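Local coordinates for tryptophan synthase alpha-subunit (Pyrococcus furiosus, PDB 1GEQ), which cleaves indoleglycerol phosphate to indole and glyceraldehyde 3-phosphate, as the alpha subunit of tryptophan synthase, at residues Asp153-Ser164 against Ile189-Phe198; Gly199-Val207 against Lys240-Ile248. All coordinates share one frame; numbering follows the deposited sequence.

Interaction 1 of 2, residues Asp153-Ser164 against Ile189-Phe198; sequences DDMTTGFVYLVS and ICRNKVAVGF
The carboxylate of Asp153, in the last turn of helix 146-155, reaches the backbone of Arg191 and Asn192 ahead of strand 194-197. The side chain leaves with CG anti to the backbone N (chi1 -173°), which swings the carboxylate toward 189-198, and its two oxygens accept from successive amides: OD1 from Arg191 N at 2.9 Å, met from above the carboxylate plane, and OD2, through its syn lone pair, from Asn192 N at 3.1 Å. The amide of Asn192 stands at 81° to this carboxylate, close to the methyl CG2 of Thr156. A water links Gly158 O to Lys193 N.

Beyond this, strands 159-163 and 194-197 run parallel as the sixth and seventh staves of the TIM barrel, joined by four nearly straight backbone bonds from Val160 N to Lys193 O through Gly197 N to Leu162 O. On the face carrying Val160, Leu162, Val194 and Val196, covered by helix 177-189, Leu162 crosses Val194 at about a right angle; its CG lies a tight 3.4 Å from Val194 CG1. The Phe198 ring brings CE2 to 4.0 Å from Leu162 CB. On the other face, Ala195 CB meets Phe159 CE1 at 3.6 Å, and the Tyr161 ring turns its edge to Ala195 O, with OH 3.7 Å from the CA of Gly197, which has no side chain.

Tyr161 also lies close to the catalytic Glu36. The chemistry thus divides: apolar packing backs the strands, an aromatic ring borders the active site, and a buried carboxylate, probably ionised, fastens the loop residues before strand 194-197 through two amide bonds.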
loop_
_atom_site.group_PDB
_atom_site.type_symbol
_atom_site.label_atom_id
_atom_site.label_comp_id
_atom_site.label_asym_id
_atom_site.label_seq_id
_atom_site.Cartn_x
_atom_site.Cartn_y
_atom_site.Cartn_z
ATOM N N ASP A 153 -1.191 -14.248 9.287
ATOM C CA ASP A 153 0.231 -14.467 9.046
ATOM C C ASP A 153 0.468 -15.756 8.248
ATOM O O ASP A 153 1.336 -15.794 7.379
ATOM C CB ASP A 153 1.005 -14.529 10.373
ATOM C CG ASP A 153 2.522 -14.586 10.166
ATOM O OD1 ASP A 153 3.163 -15.540 10.659
ATOM O OD2 ASP A 153 3.064 -13.673 9.509
ATOM N N ASP A 154 -0.302 -16.805 8.540
ATOM C CA ASP A 154 -0.140 -18.077 7.830
ATOM C C ASP A 154 -0.554 -18.018 6.360
ATOM O O ASP A 154 -0.048 -18.784 5.545
ATOM C CB ASP A 154 -0.930 -19.201 8.506
ATOM C CG ASP A 154 -0.344 -19.616 9.847
ATOM O OD1 ASP A 154 0.872 -19.429 10.060
ATOM O OD2 ASP A 154 -1.103 -20.142 10.679
ATOM N N MET A 155 -1.472 -17.124 6.015
ATOM C CA MET A 155 -1.908 -17.016 4.626
ATOM C C MET A 155 -1.082 -15.984 3.863
ATOM O O MET A 155 -1.159 -15.900 2.640
ATOM C CB MET A 155 -3.382 -16.606 4.552
ATOM C CG MET A 155 -4.351 -17.555 5.215
ATOM S SD MET A 155 -6.040 -17.057 4.845
ATOM C CE MET A 155 -6.136 -15.470 5.698
ATOM N N THR A 156 -0.297 -15.197 4.588
ATOM C CA THR A 156 0.501 -14.148 3.964
ATOM C C THR A 156 1.829 -14.606 3.369
ATOM O O THR A 156 2.620 -15.263 4.040
ATOM C CB THR A 156 0.803 -13.027 4.978
ATOM O OG1 THR A 156 -0.429 -12.436 5.420
ATOM C CG2 THR A 156 1.705 -11.976 4.344
ATOM N N THR A 157 2.074 -14.233 2.112
ATOM C CA THR A 157 3.329 -14.579 1.459
ATOM C C THR A 157 4.146 -13.320 1.155
ATOM O O THR A 157 5.327 -13.410 0.814
ATOM C CB THR A 157 3.106 -15.403 0.145
ATOM O OG1 THR A 157 2.318 -14.650 -0.785
ATOM C CG2 THR A 157 2.387 -16.727 0.453
ATOM N N GLY A 158 3.520 -12.146 1.285
ATOM C CA GLY A 158 4.216 -10.890 1.030
ATOM C C GLY A 158 4.660 -10.245 2.336
ATOM O O GLY A 158 5.843 -10.284 2.683
ATOM N N PHE A 159 3.717 -9.616 3.035
ATOM C CA PHE A 159 3.969 -9.020 4.348
ATOM C C PHE A 159 2.625 -8.686 4.976
ATOM O O PHE A 159 1.608 -8.645 4.289
ATOM C CB PHE A 159 4.879 -7.774 4.267
ATOM C CG PHE A 159 4.300 -6.624 3.482
ATOM C CD1 PHE A 159 3.540 -5.647 4.118
ATOM C CD2 PHE A 159 4.545 -6.501 2.113
ATOM C CE1 PHE A 159 3.025 -4.565 3.415
ATOM C CE2 PHE A 159 4.027 -5.413 1.389
ATOM C CZ PHE A 159 3.265 -4.442 2.046
ATOM N N VAL A 160 2.617 -8.495 6.287
ATOM C CA VAL A 160 1.398 -8.161 6.998
ATOM C C VAL A 160 1.334 -6.646 7.129
ATOM O O VAL A 160 2.289 -6.010 7.578
ATOM C CB VAL A 160 1.382 -8.810 8.400
ATOM C CG1 VAL A 160 0.165 -8.344 9.175
ATOM C CG2 VAL A 160 1.372 -10.336 8.255
ATOM N N TYR A 161 0.209 -6.068 6.732
ATOM C CA TYR A 161 0.063 -4.623 6.796
ATOM C C TYR A 161 -0.833 -4.207 7.966
ATOM O O TYR A 161 -2.019 -4.506 7.993
ATOM C CB TYR A 161 -0.497 -4.122 5.458
ATOM C CG TYR A 161 -0.653 -2.623 5.323
ATOM C CD1 TYR A 161 0.244 -1.743 5.928
ATOM C CD2 TYR A 161 -1.666 -2.082 4.532
ATOM C CE1 TYR A 161 0.134 -0.360 5.741
ATOM C CE2 TYR A 161 -1.779 -0.701 4.337
ATOM C CZ TYR A 161 -0.877 0.146 4.946
ATOM O OH TYR A 161 -1.012 1.502 4.770
ATOM N N LEU A 162 -0.235 -3.532 8.940
ATOM C CA LEU A 162 -0.958 -3.069 10.123
ATOM C C LEU A 162 -1.438 -1.640 9.876
ATOM O O LEU A 162 -0.655 -0.776 9.479
ATOM C CB LEU A 162 -0.040 -3.078 11.352
ATOM C CG LEU A 162 0.688 -4.387 11.685
ATOM C CD1 LEU A 162 1.381 -4.255 13.047
ATOM C CD2 LEU A 162 -0.289 -5.525 11.696
ATOM N N VAL A 163 -2.721 -1.388 10.116
ATOM C CA VAL A 163 -3.254 -0.049 9.904
ATOM C C VAL A 163 -3.989 0.449 11.145
ATOM O O VAL A 163 -4.313 -0.334 12.042
ATOM C CB VAL A 163 -4.234 -0.010 8.700
ATOM C CG1 VAL A 163 -3.494 -0.335 7.407
ATOM C CG2 VAL A 163 -5.380 -0.996 8.928
ATOM N N SER A 164 -4.251 1.751 11.192
ATOM C CA SER A 164 -4.953 2.348 12.325
ATOM C C SER A 164 -6.455 2.353 12.026
ATOM O O SER A 164 -6.857 2.400 10.864
ATOM C CB SER A 164 -4.442 3.775 12.539
ATOM O OG SER A 164 -4.511 4.139 13.903
ATOM N N ILE A 189 3.809 -12.413 17.170
ATOM C CA ILE A 189 3.139 -13.494 16.467
ATOM C C ILE A 189 3.582 -13.792 15.047
ATOM O O ILE A 189 3.745 -14.954 14.682
ATOM C CB ILE A 189 1.616 -13.220 16.427
ATOM C CG1 ILE A 189 1.066 -13.167 17.850
ATOM C CG2 ILE A 189 0.892 -14.292 15.601
ATOM C CD1 ILE A 189 -0.393 -12.741 17.929
ATOM N N CYS A 190 3.760 -12.746 14.245
ATOM C CA CYS A 190 4.096 -12.922 12.844
ATOM C C CYS A 190 5.507 -13.355 12.480
ATOM O O CYS A 190 6.480 -12.847 13.018
ATOM C CB CYS A 190 3.796 -11.636 12.081
ATOM S SG CYS A 190 2.119 -11.051 12.336
ATOM N N ARG A 191 5.578 -14.294 11.535
ATOM C CA ARG A 191 6.853 -14.768 11.019
ATOM C C ARG A 191 7.153 -13.868 9.811
ATOM O O ARG A 191 8.311 -13.610 9.486
ATOM C CB ARG A 191 6.743 -16.248 10.614
ATOM C CG ARG A 191 6.549 -17.175 11.822
ATOM C CD ARG A 191 6.469 -18.649 11.449
ATOM N NE ARG A 191 6.738 -19.503 12.610
ATOM C CZ ARG A 191 5.826 -19.913 13.491
ATOM N NH1 ARG A 191 4.555 -19.551 13.357
ATOM N NH2 ARG A 191 6.191 -20.669 14.519
ATOM N N ASN A 192 6.096 -13.379 9.158
ATOM C CA ASN A 192 6.243 -12.476 8.011
ATOM C C ASN A 192 6.692 -11.101 8.485
ATOM O O ASN A 192 6.510 -10.750 9.648
ATOM C CB ASN A 192 4.914 -12.297 7.274
ATOM C CG ASN A 192 4.628 -13.409 6.302
ATOM O OD1 ASN A 192 3.805 -14.289 6.567
ATOM N ND2 ASN A 192 5.307 -13.383 5.167
ATOM N N LYS A 193 7.299 -10.329 7.589
ATOM C CA LYS A 193 7.711 -8.981 7.947
ATOM C C LYS A 193 6.419 -8.186 8.103
ATOM O O LYS A 193 5.382 -8.568 7.555
ATOM C CB LYS A 193 8.574 -8.353 6.852
ATOM C CG LYS A 193 9.945 -9.016 6.702
ATOM C CD LYS A 193 10.869 -8.154 5.853
ATOM C CE LYS A 193 12.298 -8.712 5.850
ATOM N NZ LYS A 193 13.287 -7.671 5.432
ATOM N N VAL A 194 6.485 -7.094 8.847
ATOM C CA VAL A 194 5.314 -6.260 9.082
ATOM C C VAL A 194 5.597 -4.827 8.660
ATOM O O VAL A 194 6.679 -4.301 8.921
ATOM C CB VAL A 194 4.924 -6.254 10.595
ATOM C CG1 VAL A 194 3.818 -5.251 10.849
ATOM C CG2 VAL A 194 4.485 -7.645 11.026
ATOM N N ALA A 195 4.624 -4.205 8.002
ATOM C CA ALA A 195 4.745 -2.814 7.593
ATOM C C ALA A 195 3.568 -2.129 8.286
ATOM O O ALA A 195 2.507 -2.749 8.468
ATOM C CB ALA A 195 4.621 -2.687 6.067
ATOM N N VAL A 196 3.751 -0.882 8.698
ATOM C CA VAL A 196 2.681 -0.160 9.381
ATOM C C VAL A 196 2.265 1.108 8.634
ATOM O O VAL A 196 3.101 1.815 8.069
ATOM C CB VAL A 196 3.105 0.257 10.810
ATOM C CG1 VAL A 196 3.431 -0.981 11.648
ATOM C CG2 VAL A 196 4.327 1.193 10.737
ATOM N N GLY A 197 0.958 1.364 8.632
ATOM C CA GLY A 197 0.414 2.553 7.994
ATOM C C GLY A 197 -0.424 3.192 9.077
ATOM O O GLY A 197 -1.637 2.974 9.156
ATOM N N PHE A 198 0.241 3.950 9.942
ATOM C CA PHE A 198 -0.418 4.584 11.069
ATOM C C PHE A 198 -0.608 6.093 10.923
ATOM O O PHE A 198 -0.883 6.772 11.910
ATOM C CB PHE A 198 0.383 4.301 12.344
ATOM C CG PHE A 198 0.427 2.839 12.750
ATOM C CD1 PHE A 198 1.380 2.399 13.665
ATOM C CD2 PHE A 198 -0.515 1.926 12.279
ATOM C CE1 PHE A 198 1.388 1.077 14.112
ATOM C CE2 PHE A 198 -0.516 0.608 12.716
ATOM C CZ PHE A 198 0.439 0.180 13.637
HETATM O O HOH W 1 3.176 -18.306 10.443
HETATM O O HOH W 2 7.317 -11.374 4.756
#

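Interaction 2 of 2, residues Gly199-Val207 against Lys240-Ile248; sequences GVSKREHVV and KKVEELLGI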
loop_
_atom_site.group_PDB
_atom_site.type_symbol
_atom_site.label_atom_id
_atom_site.label_comp_id
_atom_site.label_asym_id
_atom_site.label_seq_id
_atom_site.Cartn_x
_atom_site.Cartn_y
_atom_site.Cartn_z
ATOM N N GLY A 199 -0.431 6.615 9.711
ATOM C CA GLY A 199 -0.607 8.042 9.490
ATOM C C GLY A 199 0.606 8.861 9.890
ATOM O O GLY A 199 0.486 9.907 10.526
ATOM N N VAL A 200 1.781 8.367 9.517
ATOM C CA VAL A 200 3.038 9.034 9.814
ATOM C C VAL A 200 3.086 10.409 9.143
ATOM O O VAL A 200 2.644 10.558 8.007
ATOM C CB VAL A 200 4.213 8.163 9.316
ATOM C CG1 VAL A 200 5.489 8.977 9.233
ATOM C CG2 VAL A 200 4.385 6.972 10.249
ATOM N N SER A 201 3.617 11.406 9.842
ATOM C CA SER A 201 3.710 12.760 9.282
ATOM C C SER A 201 5.009 13.460 9.678
ATOM O O SER A 201 5.341 14.514 9.136
ATOM C CB SER A 201 2.511 13.612 9.731
ATOM O OG SER A 201 2.528 13.829 11.130
ATOM N N LYS A 202 5.752 12.874 10.613
ATOM C CA LYS A 202 7.007 13.476 11.059
ATOM C C LYS A 202 8.126 12.471 11.352
ATOM O O LYS A 202 7.880 11.294 11.627
ATOM C CB LYS A 202 6.750 14.362 12.280
ATOM C CG LYS A 202 5.977 13.687 13.387
ATOM C CD LYS A 202 5.076 14.682 14.101
ATOM C CE LYS A 202 5.866 15.844 14.667
ATOM N NZ LYS A 202 4.957 16.945 15.084
ATOM N N ARG A 203 9.363 12.958 11.272
ATOM C CA ARG A 203 10.555 12.138 11.488
ATOM C C ARG A 203 10.504 11.262 12.739
ATOM O O ARG A 203 10.853 10.085 12.686
ATOM C CB ARG A 203 11.800 13.038 11.527
ATOM C CG ARG A 203 13.105 12.303 11.808
ATOM C CD ARG A 203 13.395 11.189 10.810
ATOM N NE ARG A 203 14.612 10.466 11.179
ATOM C CZ ARG A 203 14.972 9.286 10.685
ATOM N NH1 ARG A 203 14.215 8.678 9.785
ATOM N NH2 ARG A 203 16.090 8.705 11.112
ATOM N N GLU A 204 10.077 11.827 13.862
ATOM C CA GLU A 204 10.009 11.056 15.097
ATOM C C GLU A 204 9.065 9.858 15.014
ATOM O O GLU A 204 9.238 8.888 15.749
ATOM C CB GLU A 204 9.610 11.954 16.265
ATOM C CG GLU A 204 8.529 12.952 15.948
ATOM C CD GLU A 204 8.177 13.800 17.149
ATOM O OE1 GLU A 204 7.486 13.285 18.054
ATOM O OE2 GLU A 204 8.602 14.975 17.198
ATOM N N HIS A 205 8.067 9.928 14.131
ATOM C CA HIS A 205 7.126 8.823 13.957
ATOM C C HIS A 205 7.879 7.631 13.375
ATOM O O HIS A 205 7.751 6.500 13.847
ATOM C CB HIS A 205 6.004 9.208 12.989
ATOM C CG HIS A 205 5.042 10.218 13.528
ATOM N ND1 HIS A 205 4.154 10.904 12.723
ATOM C CD2 HIS A 205 4.822 10.655 14.789
ATOM C CE1 HIS A 205 3.429 11.716 13.462
ATOM N NE2 HIS A 205 3.812 11.591 14.723
ATOM N N VAL A 206 8.644 7.893 12.319
ATOM C CA VAL A 206 9.413 6.851 11.660
ATOM C C VAL A 206 10.423 6.240 12.632
ATOM O O VAL A 206 10.505 5.023 12.768
ATOM C CB VAL A 206 10.138 7.414 10.416
ATOM C CG1 VAL A 206 11.039 6.354 9.800
ATOM C CG2 VAL A 206 9.112 7.882 9.392
ATOM N N VAL A 207 11.169 7.091 13.332
ATOM C CA VAL A 207 12.167 6.610 14.285
ATOM C C VAL A 207 11.529 5.722 15.357
ATOM O O VAL A 207 12.019 4.631 15.654
ATOM C CB VAL A 207 12.893 7.794 14.966
ATOM C CG1 VAL A 207 13.868 7.283 16.016
ATOM C CG2 VAL A 207 13.624 8.622 13.912
ATOM N N LYS A 240 11.096 16.142 -0.983
ATOM C CA LYS A 240 11.477 16.877 0.214
ATOM C C LYS A 240 10.811 16.309 1.463
ATOM O O LYS A 240 11.417 16.268 2.530
ATOM C CB LYS A 240 11.136 18.361 0.055
ATOM C CG LYS A 240 12.135 19.102 -0.817
ATOM C CD LYS A 240 13.442 19.309 -0.074
ATOM C CE LYS A 240 13.334 20.498 0.874
ATOM N NZ LYS A 240 14.251 20.379 2.048
ATOM N N LYS A 241 9.569 15.859 1.328
ATOM C CA LYS A 241 8.862 15.294 2.471
ATOM C C LYS A 241 9.451 13.930 2.857
ATOM O O LYS A 241 9.631 13.642 4.041
ATOM C CB LYS A 241 7.364 15.177 2.158
ATOM C CG LYS A 241 6.558 14.436 3.208
ATOM C CD LYS A 241 6.877 14.871 4.636
ATOM C CE LYS A 241 5.975 15.980 5.143
ATOM N NZ LYS A 241 5.974 15.999 6.643
ATOM N N VAL A 242 9.740 13.090 1.868
ATOM C CA VAL A 242 10.325 11.783 2.151
ATOM C C VAL A 242 11.709 12.006 2.756
ATOM O O VAL A 242 12.114 11.310 3.686
ATOM C CB VAL A 242 10.447 10.921 0.865
ATOM C CG1 VAL A 242 11.227 9.646 1.155
ATOM C CG2 VAL A 242 9.059 10.576 0.344
ATOM N N GLU A 243 12.433 12.995 2.237
ATOM C CA GLU A 243 13.756 13.290 2.757
ATOM C C GLU A 243 13.671 13.653 4.231
ATOM O O GLU A 243 14.465 13.175 5.043
ATOM C CB GLU A 243 14.398 14.426 1.961
ATOM C CG GLU A 243 15.357 13.937 0.901
ATOM C CD GLU A 243 15.804 15.033 -0.048
ATOM O OE1 GLU A 243 16.039 16.169 0.412
ATOM O OE2 GLU A 243 15.928 14.745 -1.256
ATOM N N GLU A 244 12.702 14.493 4.578
ATOM C CA GLU A 244 12.512 14.893 5.964
ATOM C C GLU A 244 12.218 13.671 6.840
ATOM O O GLU A 244 12.746 13.540 7.946
ATOM C CB GLU A 244 11.349 15.882 6.067
ATOM C CG GLU A 244 10.873 16.135 7.493
ATOM C CD GLU A 244 9.484 16.764 7.534
ATOM O OE1 GLU A 244 8.860 16.775 8.619
ATOM O OE2 GLU A 244 9.022 17.248 6.476
ATOM N N LEU A 245 11.369 12.781 6.344
ATOM C CA LEU A 245 11.013 11.591 7.100
ATOM C C LEU A 245 12.191 10.635 7.241
ATOM O O LEU A 245 12.263 9.869 8.201
ATOM C CB LEU A 245 9.835 10.884 6.434
ATOM C CG LEU A 245 8.544 11.710 6.442
ATOM C CD1 LEU A 245 7.446 10.956 5.702
ATOM C CD2 LEU A 245 8.133 11.997 7.880
ATOM N N LEU A 246 13.113 10.682 6.283
ATOM C CA LEU A 246 14.295 9.836 6.323
ATOM C C LEU A 246 15.382 10.510 7.158
ATOM O O LEU A 246 16.414 9.904 7.454
ATOM C CB LEU A 246 14.814 9.568 4.905
ATOM C CG LEU A 246 13.990 8.596 4.050
ATOM C CD1 LEU A 246 14.663 8.380 2.703
ATOM C CD2 LEU A 246 13.847 7.274 4.782
ATOM N N GLY A 247 15.135 11.763 7.529
ATOM C CA GLY A 247 16.079 12.519 8.327
ATOM C C GLY A 247 17.401 12.783 7.624
ATOM O O GLY A 247 18.413 13.012 8.287
ATOM N N ILE A 248 17.415 12.762 6.294
ATOM C CA ILE A 248 18.661 12.987 5.567
ATOM C C ILE A 248 19.510 14.115 6.139
ATOM O O ILE A 248 20.695 13.829 6.419
ATOM C CB ILE A 248 18.399 13.263 4.058
ATOM C CG1 ILE A 248 17.314 14.331 3.899
ATOM C CG2 ILE A 248 18.017 11.968 3.356
ATOM C CD1 ILE A 248 17.630 15.668 4.535
#
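The side chain of Arg203 leaves its helix with CG beside the carbonyl carbon and bends at chi2 (57°), which carries the guanidinium across to the C-terminal end of helix 235-246, where NH1 donates to Leu245 O. Leu245 in turn sets CG anti to its carbonyl carbon, and the branch ending in CD2 is directed at the loop before helix 203-211. The contact packs the first turn of this helix, which follows the seventh strand of the TIM barrel, against the last turns of the chain's final helix; the short segments cross at -52° with their axes 8.8 Å apart.

Leu245 CD2 comes within 3.5 Å of Lys202 C and also touches Val200 CG1, while Val206 CG2 lies 4.3 Å from Leu245 CB. Val217 and Val219 of strand 216-219 adjoin Val200 and Leu245 respectively, so this apolar patch rests on the barrel wall. At one border Lys241 NZ donates a weak bond to Ser201 O and pairs with Glu244 OE2 in a salt bridge within its own helix.

At the other border, Gly247, with positive phi, closes the helix in a Schellman motif. The Arg203 guanidinium lies beside it, Gly247 CA and Leu246 O over one face and Val207 CG2 over the opposite one. A methionine at Arg203 is likely to leave Leu245 O without its NH1 donor and the helix end without the nearby positive charge. Within 199-207, Ser201 N bonds to His205 ND1 in the imidazole plane, and Lys202 CG sits over the ring centre. Arg203 NH1 meets Leu245 O at 2.8 Å with an N-H...O angle of 154°, close to the guanidinium plane.

From the N terminus, the chain builds five barrel strands before helix 146-155 leads into interaction 1. There, 24 residues, partly unmodelled, that include nearly all of helix 177-189 form the crossover that returns the chain parallel to strand 159-163, so the contact closes a beta-alpha-beta unit between the sixth and seventh strands. Phe198 ends that contact and Gly199 begins interaction 2, whose longer loop of 32 residues runs through the eighth strand, 216-219, and helix 221-230 before helix 235-246 comes back to helix 203-211. The two loops are in series, neither enclosing nor crossing the other. Interaction 1 joins neighbouring strands of the barrel wall; interaction 2, its centre 21 Å away, joins two outer helices.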